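Side-chain contacts in glycosyl transferases group 1 family protein (Francisella tularensis subsp. tularensis, PDB 5I45), which probably transfers sugar from an activated donor to an acceptor, the chain here being the C-terminal domain of a larger group 1 glycosyltransferase of the GT-B type: residues A[52-55]-A[56-60]; A[190-193]-A[194-198]; A[18-21]-A[22-25]; A[74-77]-A[78-82]. All blocks are in the same frame, centred on the assembly; numbering follows the deposited sequence. Where two conformers were deposited one is given.

Overall arrangement
The four contacts are local ones, each within a single helix or its C-terminal end, around one parallel sheet with strand order 3-2-1-4-5-6, a Rossmann-like domain. Along the chain they run interaction 3 (helix 17-23), interaction 1 (helix 44-57), interaction 4 (helix 74-86) and interaction 2 (helix 178-195). Interactions 1 and 4 belong to successive beta-alpha-beta units that share strand 61-66, their centres about 20 Å apart; interaction 3 is about 19 Å from interaction 1. Interaction 2, in the last helix, lies about 37 Å from interaction 4 between centres. None touches another: three shape helices near strands 61-66 and 93-96 of the C-terminal GT-B domain, the fourth its C-terminal end.

Interaction 1: A[52-55]-A[56-60]; sequences IVTL and KKYPD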
loop_
_atom_site.group_PDB
_atom_site.type_symbol
_atom_site.label_atom_id
_atom_site.label_comp_id
_atom_site.label_asym_id
_atom_site.label_seq_id
_atom_site.Cartn_x
_atom_site.Cartn_y
_atom_site.Cartn_z
ATOM N N ILE A 52 8.485 5.679 -8.273
ATOM C CA ILE A 52 9.640 5.960 -9.121
ATOM C C ILE A 52 10.522 7.046 -8.487
ATOM O O ILE A 52 11.745 6.917 -8.479
ATOM C CB ILE A 52 9.189 6.328 -10.551
ATOM C CG1 ILE A 52 8.706 5.062 -11.264
ATOM C CG2 ILE A 52 10.300 7.011 -11.331
ATOM C CD1 ILE A 52 8.032 5.346 -12.579
ATOM N N VAL A 53 9.916 8.089 -7.950
ATOM C CA VAL A 53 10.650 9.137 -7.250
ATOM C C VAL A 53 11.306 8.574 -5.984
ATOM O O VAL A 53 12.477 8.773 -5.710
ATOM C CB VAL A 53 9.664 10.288 -6.875
ATOM C CG1 VAL A 53 10.236 11.242 -5.843
ATOM C CG2 VAL A 53 9.211 11.027 -8.135
ATOM N N THR A 54 10.529 7.836 -5.198
ATOM C CA THR A 54 10.986 7.412 -3.883
ATOM C C THR A 54 12.057 6.336 -3.930
ATOM O O THR A 54 13.039 6.380 -3.181
ATOM C CB THR A 54 9.771 6.911 -3.077
ATOM O OG1 THR A 54 8.794 7.955 -2.988
ATOM C CG2 THR A 54 10.174 6.485 -1.696
ATOM N N LEU A 55 11.840 5.341 -4.750
ATOM C CA LEU A 55 12.669 4.156 -4.693
ATOM C C LEU A 55 14.036 4.335 -5.296
ATOM O O LEU A 55 14.920 3.517 -5.029
ATOM C CB LEU A 55 11.934 2.954 -5.247
ATOM C CG LEU A 55 10.683 2.628 -4.449
ATOM C CD1 LEU A 55 9.981 1.440 -5.067
ATOM C CD2 LEU A 55 10.976 2.368 -2.974
ATOM N N LYS A 56 14.236 5.376 -6.106
ATOM C CA LYS A 56 15.588 5.704 -6.550
ATOM C C LYS A 56 16.458 5.982 -5.326
ATOM O O LYS A 56 17.649 5.665 -5.296
ATOM C CB LYS A 56 15.575 6.936 -7.443
ATOM C CG LYS A 56 15.045 6.708 -8.841
ATOM C CD LYS A 56 14.641 8.034 -9.479
ATOM C CE LYS A 56 13.872 7.857 -10.777
ATOM N NZ LYS A 56 14.786 7.686 -11.937
ATOM N N LYS A 57 15.850 6.578 -4.310
ATOM C CA LYS A 57 16.527 6.952 -3.087
ATOM C C LYS A 57 16.771 5.799 -2.082
ATOM O O LYS A 57 17.688 5.847 -1.270
ATOM C CB LYS A 57 15.699 8.076 -2.438
ATOM C CG LYS A 57 16.357 8.704 -1.255
ATOM C CD LYS A 57 15.550 9.886 -0.714
ATOM C CE LYS A 57 16.230 10.414 0.527
ATOM N NZ LYS A 57 15.356 11.423 1.209
ATOM N N TYR A 58 15.936 4.761 -2.140
ATOM C CA TYR A 58 15.973 3.672 -1.165
ATOM C C TYR A 58 16.048 2.281 -1.789
ATOM O O TYR A 58 15.023 1.599 -1.979
ATOM C CB TYR A 58 14.703 3.749 -0.321
ATOM C CG TYR A 58 14.598 4.996 0.488
ATOM C CD1 TYR A 58 15.433 5.198 1.573
ATOM C CD2 TYR A 58 13.658 5.952 0.187
ATOM C CE1 TYR A 58 15.331 6.341 2.327
ATOM C CE2 TYR A 58 13.545 7.096 0.936
ATOM C CZ TYR A 58 14.380 7.296 2.011
ATOM O OH TYR A 58 14.233 8.452 2.765
ATOM N N PRO A 59 17.269 1.837 -2.094
ATOM C CA PRO A 59 17.452 0.560 -2.768
ATOM C C PRO A 59 16.897 -0.690 -2.104
ATOM O O PRO A 59 16.576 -1.643 -2.802
ATOM C CB PRO A 59 18.977 0.474 -2.904
ATOM C CG PRO A 59 19.382 1.905 -3.071
ATOM C CD PRO A 59 18.519 2.632 -2.097
ATOM N N ASP A 60 16.729 -0.689 -0.786
ATOM C CA ASP A 60 16.221 -1.866 -0.074
ATOM C C ASP A 60 14.693 -1.990 -0.062
ATOM O O ASP A 60 14.156 -2.959 0.447
ATOM C CB ASP A 60 16.684 -1.855 1.390
ATOM C CG ASP A 60 18.158 -2.162 1.561
ATOM O OD1 ASP A 60 18.763 -2.888 0.745
ATOM O OD2 ASP A 60 18.707 -1.699 2.581
#
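Ile-52 and Lys-56 run alongside each other in the same direction at the end of helix 44-57. The aliphatic part of the lysine turns back along the helix, and its CE comes 3.7 Å from CG2 of Ile-52. On the way three successive methylenes, CG, CD and CE of Lys-56, each pass 3.3 Å from O of Ile-52. That oxygen is buried beneath them; the amide N of Lys-56 stays 3.8 Å from O of Ile-52, too far for the usual i, i+4 bond, and the oxygen has no polar partner in the model.

Two residues further on, the geometry differs. The threonine methyl meets the tyrosine ring at a slant, CG2 of Thr-54 standing 4.0 Å from CD2 of Tyr-58. A chi1 of -58° in Thr-54 leaves the methyl for the ring while OG1 bonds back to O of Ala-50. Lys-57 lays its CG 3.9 Å above one face of the Tyr-58 ring, toward the rim. Its NZ forms a salt bridge with OD1 of Asp-172, the same oxygen that bonds to OH of Tyr-58, so one carboxylate oxygen fastens two neighbouring side chains.

The backbone unwinds in step: N of Lys-57 bonds to O of Thr-54 at 3.0 Å, three residues back, and N of Tyr-58 has only weak bonds to O of Thr-54 and of Leu-55.

This is the exit of the helix in the beta-alpha-beta unit formed by strands 30-35 and 61-66. Thr-54 and Tyr-58 pack on helix 164-176, whereas Leu-55 leans on strands 61-66 and 93-96.

Interaction 2: A[190-193]-A[194-198]; sequences DLVT and TKYKI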
loop_
_atom_site.group_PDB
_atom_site.type_symbol
_atom_site.label_atom_id
_atom_site.label_comp_id
_atom_site.label_asym_id
_atom_site.label_seq_id
_atom_site.Cartn_x
_atom_site.Cartn_y
_atom_site.Cartn_z
ATOM N N ASP A 190 -4.326 0.100 16.717
ATOM C CA ASP A 190 -5.082 0.298 17.954
ATOM C C ASP A 190 -6.472 0.852 17.659
ATOM O O ASP A 190 -7.440 0.462 18.286
ATOM C CB ASP A 190 -4.328 1.219 18.906
ATOM C CG ASP A 190 -3.086 0.570 19.498
ATOM O OD1 ASP A 190 -2.944 -0.660 19.411
ATOM O OD2 ASP A 190 -2.221 1.279 20.041
ATOM N N LEU A 191 -6.548 1.786 16.723
ATOM C CA LEU A 191 -7.811 2.363 16.359
ATOM C C LEU A 191 -8.743 1.341 15.737
ATOM O O LEU A 191 -9.884 1.208 16.150
ATOM C CB LEU A 191 -7.617 3.530 15.385
ATOM C CG LEU A 191 -8.907 4.096 14.785
ATOM C CD1 LEU A 191 -9.714 4.790 15.850
ATOM C CD2 LEU A 191 -8.570 5.058 13.669
ATOM N N VAL A 192 -8.263 0.596 14.743
ATOM C CA VAL A 192 -9.179 -0.299 14.037
ATOM C C VAL A 192 -9.593 -1.503 14.872
ATOM O O VAL A 192 -10.750 -1.921 14.815
ATOM C CB VAL A 192 -8.666 -0.650 12.622
ATOM C CG1 VAL A 192 -8.392 0.641 11.863
ATOM C CG2 VAL A 192 -7.437 -1.547 12.694
ATOM N N THR A 193 -8.699 -2.024 15.714
ATOM C CA THR A 193 -9.071 -3.174 16.546
ATOM C C THR A 193 -10.038 -2.773 17.668
ATOM O O THR A 193 -10.731 -3.626 18.233
ATOM C CB THR A 193 -7.851 -3.912 17.123
ATOM O OG1 THR A 193 -7.036 -2.987 17.849
ATOM C CG2 THR A 193 -7.051 -4.554 16.019
ATOM N N THR A 194 -10.119 -1.470 17.956
ATOM C CA THR A 194 -11.031 -0.958 18.972
ATOM C C THR A 194 -12.343 -0.515 18.372
ATOM O O THR A 194 -13.405 -0.842 18.917
ATOM C CB THR A 194 -10.435 0.262 19.686
ATOM O OG1 THR A 194 -9.204 -0.106 20.308
ATOM C CG2 THR A 194 -11.401 0.822 20.746
ATOM N N LYS A 195 -12.284 0.252 17.279
ATOM C CA LYS A 195 -13.480 0.898 16.732
ATOM C C LYS A 195 -14.081 0.289 15.460
ATOM O O LYS A 195 -15.252 0.521 15.173
ATOM C CB LYS A 195 -13.168 2.394 16.505
ATOM C CG LYS A 195 -14.334 3.210 15.963
ATOM C CD LYS A 195 -14.353 4.656 16.446
ATOM C CE LYS A 195 -13.108 5.432 16.095
ATOM N NZ LYS A 195 -13.316 6.921 16.208
ATOM N N TYR A 196 -13.311 -0.500 14.716
ATOM C CA TYR A 196 -13.774 -1.038 13.451
ATOM C C TYR A 196 -13.624 -2.573 13.384
ATOM O O TYR A 196 -13.469 -3.135 12.306
ATOM C CB TYR A 196 -12.992 -0.399 12.293
ATOM C CG TYR A 196 -13.107 1.094 12.158
ATOM C CD1 TYR A 196 -12.250 1.944 12.833
ATOM C CD2 TYR A 196 -14.066 1.664 11.320
ATOM C CE1 TYR A 196 -12.357 3.314 12.717
ATOM C CE2 TYR A 196 -14.160 3.033 11.176
ATOM C CZ TYR A 196 -13.306 3.853 11.885
ATOM O OH TYR A 196 -13.400 5.227 11.756
ATOM N N LYS A 197 -13.654 -3.237 14.533
ATOM C CA LYS A 197 -13.541 -4.692 14.600
ATOM C C LYS A 197 -14.942 -5.270 14.444
ATOM O O LYS A 197 -15.856 -4.847 15.157
ATOM C CB LYS A 197 -12.947 -5.078 15.963
ATOM C CG LYS A 197 -12.708 -6.554 16.176
ATOM C CD LYS A 197 -12.114 -6.840 17.549
ATOM C CE LYS A 197 -12.262 -8.326 17.891
ATOM N NZ LYS A 197 -11.490 -8.774 19.095
ATOM N N ILE A 198 -15.127 -6.214 13.515
ATOM C CA ILE A 198 -16.459 -6.833 13.283
ATOM C C ILE A 198 -16.956 -7.610 14.509
ATOM O O ILE A 198 -18.143 -7.572 14.832
ATOM C CB ILE A 198 -16.447 -7.739 12.031
ATOM C CG1 ILE A 198 -16.275 -6.868 10.784
ATOM C CG2 ILE A 198 -17.729 -8.577 11.933
ATOM C CD1 ILE A 198 -16.047 -7.633 9.505
#
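N of Lys-195 donates to O of Leu-191 at 2.8 Å in a nearly straight bond (161°), and N of Tyr-196 reaches O of Val-192 at 2.9 Å, so helical bonding persists to the residue at which the chain first leaves helical angles. O of Leu-191 also accepts from N of Thr-194, so two amides hold it.

Among the side chains, Thr-194 turns back on its own helix. Its OG1 lies beside the backbone N (chi1 -59°) and gives a short 2.7 Å bond to O of Asp-190, met almost end-on to the carbonyl. The hydroxyl thereby supplements the weak bond from N of Thr-194 to the same oxygen. The bent Lys-195 chain brings CE to 3.5 Å from CD1 of Leu-191, a tight carbon contact. Tyr-196 presents a ring edge instead, CE1 standing 4.1 Å from CG of Leu-191 and CD1 close to CA of Val-192; the ring also touches Leu-129 of helix 126-133.

Beyond the helix, Tyr-196 and Ile-198 form backbone hydrogen bonds with Val-6. A threonine hydroxyl bonded to the carbonyl four residues back is a familiar intrahelical motif, here placed in the last turn of helix 178-195.

Interaction 3: A[18-21]-A[22-25]; sequences QQQW and QDKK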
loop_
_atom_site.group_PDB
_atom_site.type_symbol
_atom_site.label_atom_id
_atom_site.label_comp_id
_atom_site.label_asym_id
_atom_site.label_seq_id
_atom_site.Cartn_x
_atom_site.Cartn_y
_atom_site.Cartn_z
ATOM N N GLN A 18 9.632 -9.035 8.368
ATOM C CA GLN A 18 10.770 -9.251 7.465
ATOM C C GLN A 18 10.774 -10.644 6.876
ATOM O O GLN A 18 11.050 -10.795 5.687
ATOM C CB GLN A 18 12.097 -8.903 8.135
ATOM C CG GLN A 18 12.313 -7.403 8.223
ATOM C CD GLN A 18 13.326 -6.998 9.270
ATOM O OE1 GLN A 18 13.076 -7.110 10.485
ATOM N NE2 GLN A 18 14.471 -6.495 8.817
ATOM N N GLN A 19 10.386 -11.643 7.659
ATOM C CA GLN A 19 10.366 -13.029 7.182
ATOM C C GLN A 19 9.188 -13.235 6.213
ATOM O O GLN A 19 9.332 -13.914 5.220
ATOM C CB GLN A 19 10.288 -14.036 8.346
ATOM C CG GLN A 19 10.402 -15.485 7.877
ATOM C CD GLN A 19 11.724 -15.749 7.233
ATOM O OE1 GLN A 19 12.756 -15.650 7.883
ATOM N NE2 GLN A 19 11.718 -16.053 5.927
ATOM N N GLN A 20 8.033 -12.643 6.511
ATOM C CA GLN A 20 6.875 -12.750 5.607
ATOM C C GLN A 20 7.218 -12.151 4.238
ATOM O O GLN A 20 6.873 -12.728 3.214
ATOM C CB GLN A 20 5.651 -12.044 6.180
ATOM C CG GLN A 20 5.135 -12.543 7.513
ATOM C CD GLN A 20 4.764 -13.997 7.478
ATOM O OE1 GLN A 20 5.371 -14.844 8.178
ATOM N NE2 GLN A 20 3.831 -14.335 6.601
ATOM N N TRP A 21 7.921 -11.019 4.233
ATOM C CA TRP A 21 8.371 -10.431 2.975
ATOM C C TRP A 21 9.356 -11.367 2.270
ATOM O O TRP A 21 9.224 -11.610 1.063
ATOM C CB TRP A 21 8.998 -9.051 3.210
ATOM C CG TRP A 21 9.562 -8.501 1.958
ATOM C CD1 TRP A 21 10.857 -8.634 1.533
ATOM C CD2 TRP A 21 8.855 -7.846 0.888
ATOM N NE1 TRP A 21 10.998 -8.103 0.274
ATOM C CE2 TRP A 21 9.794 -7.597 -0.138
ATOM C CE3 TRP A 21 7.532 -7.449 0.694
ATOM C CZ2 TRP A 21 9.450 -6.947 -1.324
ATOM C CZ3 TRP A 21 7.204 -6.819 -0.501
ATOM C CH2 TRP A 21 8.148 -6.584 -1.477
ATOM N N GLN A 22 10.347 -11.897 2.997
ATOM C CA GLN A 22 11.288 -12.831 2.366
ATOM C C GLN A 22 10.568 -14.001 1.696
ATOM O O GLN A 22 10.958 -14.419 0.594
ATOM C CB GLN A 22 12.321 -13.344 3.386
ATOM C CG GLN A 22 13.338 -12.308 3.791
ATOM C CD GLN A 22 14.147 -11.834 2.613
ATOM O OE1 GLN A 22 14.744 -12.666 1.886
ATOM N NE2 GLN A 22 14.198 -10.534 2.396
ATOM N N ASP A 23 9.508 -14.499 2.317
ATOM C CA ASP A 23 8.806 -15.686 1.796
ATOM C C ASP A 23 8.125 -15.414 0.471
ATOM O O ASP A 23 7.804 -16.342 -0.236
ATOM C CB ASP A 23 7.750 -16.180 2.790
ATOM C CG ASP A 23 8.336 -16.739 4.079
ATOM O OD1 ASP A 23 9.545 -16.989 4.180
ATOM O OD2 ASP A 23 7.524 -16.893 5.003
ATOM N N LYS A 24 7.925 -14.138 0.122
ATOM C CA LYS A 24 7.327 -13.793 -1.195
ATOM C C LYS A 24 8.291 -13.959 -2.368
ATOM O O LYS A 24 7.878 -13.954 -3.525
ATOM C CB LYS A 24 6.762 -12.370 -1.171
ATOM C CG LYS A 24 5.621 -12.170 -0.160
ATOM C CD LYS A 24 4.437 -13.076 -0.444
ATOM C CE LYS A 24 3.215 -12.694 0.371
ATOM N NZ LYS A 24 2.106 -13.647 0.139
ATOM N N LYS A 25 9.567 -14.105 -2.076
ATOM C CA LYS A 25 10.610 -14.321 -3.099
ATOM C C LYS A 25 10.635 -13.224 -4.146
ATOM O O LYS A 25 10.669 -13.489 -5.371
ATOM C CB LYS A 25 10.512 -15.711 -3.743
ATOM C CG LYS A 25 10.571 -16.846 -2.719
ATOM C CD LYS A 25 11.865 -16.918 -1.918
ATOM C CE LYS A 25 12.878 -17.940 -2.417
ATOM N NZ LYS A 25 13.710 -17.562 -3.604
HETATM O O HOH W 1 12.708 -8.890 4.460
HETATM O O HOH W 2 7.082 -17.203 7.620
#
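Gln-19 and Asp-23 pair one turn apart on the solvent-facing side of helix 17-23, a polar i, i+4 contact on the short helix that precedes the first strand, 30-35, of this Rossmann-like domain. NE2 of Gln-19 donates to OD1 of Asp-23 at 2.9 Å. The bond is asymmetric in its geometry: the oxygen lies near the plane of the glutamine amide, but the nitrogen comes to it from above the carboxylate, and the two planes are 33° apart. Gln-19 reaches forward because CG is anti to the backbone N (chi1 -174°) and the chain then bends at chi2. The other carboxylate oxygen is engaged through a water, which donates both to OD2 of Asp-23 at 2.7 Å and to OE1 of Gln-20. The carboxylate is thus held by two glutamines, one directly and one through solvent.

Trp-21 belongs to the inner side. Its indole is buried against Thr-62 and Val-64 of strand 61-66, and NE1 bonds to O of Gly-28. Lys-24, whose CB rests 3.4 Å from O of Trp-21, sends its NZ to OG of Ser-107 and lies in a cation-pi contact with Trp-108. Gln-22 stays at the surface, its amide plane 62° from the indole plane. NE2 of Gln-22 merely lies near the ring edge; its bond goes to a second water, at 3.0 Å, which donates in turn to O of Gln-18 at 2.8 Å.

Interaction 4: A[74-77]-A[78-82]; sequences LDFK and KELEQ
Phe-76 and Leu-80 make the apolar half of this contact and Lys-77 and Glu-81 the charged half, two i, i+4 pairs on helix 74-86, the crossover helix of the beta-alpha-beta unit between strands 61-66 and 93-96. CD1 of Leu-80 sits over one face of the phenyl ring in a CH-pi contact, 4.1 Å from the Phe-76 ring centroid and 25° off the ring normal. It is displaced toward the rim, so its closest ring atom is CE2 of Phe-76, at 3.8 Å. A trans chi1 in Phe-76 (173°) carries the ring along the helix toward the leucine.

On another side of the helix, NZ of Lys-77 forms an i, i+4 salt bridge with OE2 of Glu-81 at 2.8 Å. The ammonium approaches the carboxylate on its syn side but well out of its plane. An extended lysine chain that bends only at chi4 delivers NZ to this position. The other oxygen, OE1 of Glu-81, accepts a 2.6 Å bond from a water that NZ of Lys-77 reaches only weakly.

Outside these pairs, Thr-44 and Gln-45 of helix 44-57 pack against both Phe-76 and Leu-80, and Phe-95 of strand 93-96 touches Lys-77, Leu-80 and Glu-81. The apolar pair thus faces the preceding helix. The exposed side is bridged by solvent: a further water donates to O of Asp-75 and accepts from NZ of Lys-78, each at 2.8 Å.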
loop_
_atom_site.group_PDB
_atom_site.type_symbol
_atom_site.label_atom_id
_atom_site.label_comp_id
_atom_site.label_asym_id
_atom_site.label_seq_id
_atom_site.Cartn_x
_atom_site.Cartn_y
_atom_site.Cartn_z
ATOM N N LEU A 74 -5.890 -2.638 -19.859
ATOM C CA LEU A 74 -4.605 -3.289 -20.156
ATOM C C LEU A 74 -3.567 -2.295 -20.739
ATOM O O LEU A 74 -2.388 -2.371 -20.428
ATOM C CB LEU A 74 -4.796 -4.471 -21.095
ATOM C CG LEU A 74 -5.594 -5.650 -20.516
ATOM C CD1 LEU A 74 -5.983 -6.641 -21.596
ATOM C CD2 LEU A 74 -4.806 -6.325 -19.424
ATOM N N ASP A 75 -4.030 -1.349 -21.541
ATOM C CA ASP A 75 -3.139 -0.344 -22.103
ATOM C C ASP A 75 -2.513 0.510 -21.003
ATOM O O ASP A 75 -1.343 0.841 -21.048
ATOM C CB ASP A 75 -3.876 0.545 -23.117
ATOM C CG ASP A 75 -4.820 1.538 -22.462
ATOM O OD1 ASP A 75 -5.736 1.117 -21.681
ATOM O OD2 ASP A 75 -4.618 2.743 -22.731
ATOM N N PHE A 76 -3.336 0.848 -20.003
ATOM C CA PHE A 76 -2.888 1.650 -18.858
ATOM C C PHE A 76 -1.823 0.919 -18.059
ATOM O O PHE A 76 -0.791 1.465 -17.709
ATOM C CB PHE A 76 -4.124 2.014 -18.027
ATOM C CG PHE A 76 -3.823 2.698 -16.725
ATOM C CD1 PHE A 76 -3.268 3.963 -16.707
ATOM C CD2 PHE A 76 -4.121 2.089 -15.518
ATOM C CE1 PHE A 76 -3.002 4.590 -15.498
ATOM C CE2 PHE A 76 -3.870 2.713 -14.325
ATOM C CZ PHE A 76 -3.315 3.950 -14.312
ATOM N N LYS A 77 -2.047 -0.366 -17.813
ATOM C CA LYS A 77 -1.062 -1.164 -17.109
ATOM C C LYS A 77 0.254 -1.226 -17.905
ATOM O O LYS A 77 1.334 -1.056 -17.326
ATOM C CB LYS A 77 -1.613 -2.546 -16.818
ATOM C CG LYS A 77 -0.629 -3.447 -16.105
ATOM C CD LYS A 77 -1.283 -4.758 -15.721
ATOM C CE LYS A 77 -0.277 -5.736 -15.150
ATOM N NZ LYS A 77 0.375 -6.513 -16.225
ATOM N N LYS A 78 0.167 -1.398 -19.225
ATOM C CA LYS A 78 1.378 -1.413 -20.059
ATOM C C LYS A 78 2.170 -0.098 -19.960
ATOM O O LYS A 78 3.418 -0.101 -19.899
ATOM C CB LYS A 78 1.023 -1.682 -21.508
ATOM C CG LYS A 78 0.868 -3.148 -21.859
ATOM C CD LYS A 78 0.505 -3.381 -23.330
ATOM C CE LYS A 78 1.267 -2.508 -24.332
ATOM N NZ LYS A 78 0.728 -1.111 -24.546
ATOM N N GLU A 79 1.444 1.025 -19.935
ATOM C CA GLU A 79 2.111 2.329 -19.813
ATOM C C GLU A 79 2.802 2.424 -18.463
ATOM O O GLU A 79 3.893 2.948 -18.374
ATOM C CB GLU A 79 1.123 3.488 -20.018
ATOM C CG GLU A 79 1.577 4.893 -19.609
ATOM C CD GLU A 79 2.612 5.573 -20.512
ATOM O OE1 GLU A 79 3.072 4.929 -21.488
ATOM O OE2 GLU A 79 2.978 6.781 -20.255
ATOM N N LEU A 80 2.153 1.958 -17.398
ATOM C CA LEU A 80 2.816 1.966 -16.092
ATOM C C LEU A 80 4.092 1.111 -16.084
ATOM O O LEU A 80 5.123 1.526 -15.551
ATOM C CB LEU A 80 1.854 1.504 -15.017
ATOM C CG LEU A 80 0.627 2.387 -14.826
ATOM C CD1 LEU A 80 -0.196 1.765 -13.702
ATOM C CD2 LEU A 80 0.964 3.828 -14.553
ATOM N N GLU A 81 4.010 -0.064 -16.690
ATOM C CA GLU A 81 5.195 -0.951 -16.779
ATOM C C GLU A 81 6.321 -0.279 -17.546
ATOM O O GLU A 81 7.483 -0.385 -17.148
ATOM C CB GLU A 81 4.830 -2.291 -17.395
ATOM C CG GLU A 81 3.957 -3.130 -16.487
ATOM C CD GLU A 81 3.251 -4.264 -17.201
ATOM O OE1 GLU A 81 3.104 -4.235 -18.443
ATOM O OE2 GLU A 81 2.810 -5.198 -16.509
ATOM N N GLN A 82 5.976 0.425 -18.624
ATOM C CA GLN A 82 6.960 1.204 -19.380
ATOM C C GLN A 82 7.596 2.288 -18.560
ATOM O O GLN A 82 8.805 2.512 -18.666
ATOM C CB GLN A 82 6.336 1.873 -20.641
ATOM C CG GLN A 82 7.224 2.894 -21.389
ATOM C CD GLN A 82 7.263 4.326 -20.821
ATOM O OE1 GLN A 82 8.330 4.967 -20.817
ATOM N NE2 GLN A 82 6.121 4.832 -20.351
HETATM O O HOH W 3 -0.119 1.308 -23.533
HETATM O O HOH W 4 1.188 -5.790 -19.399
#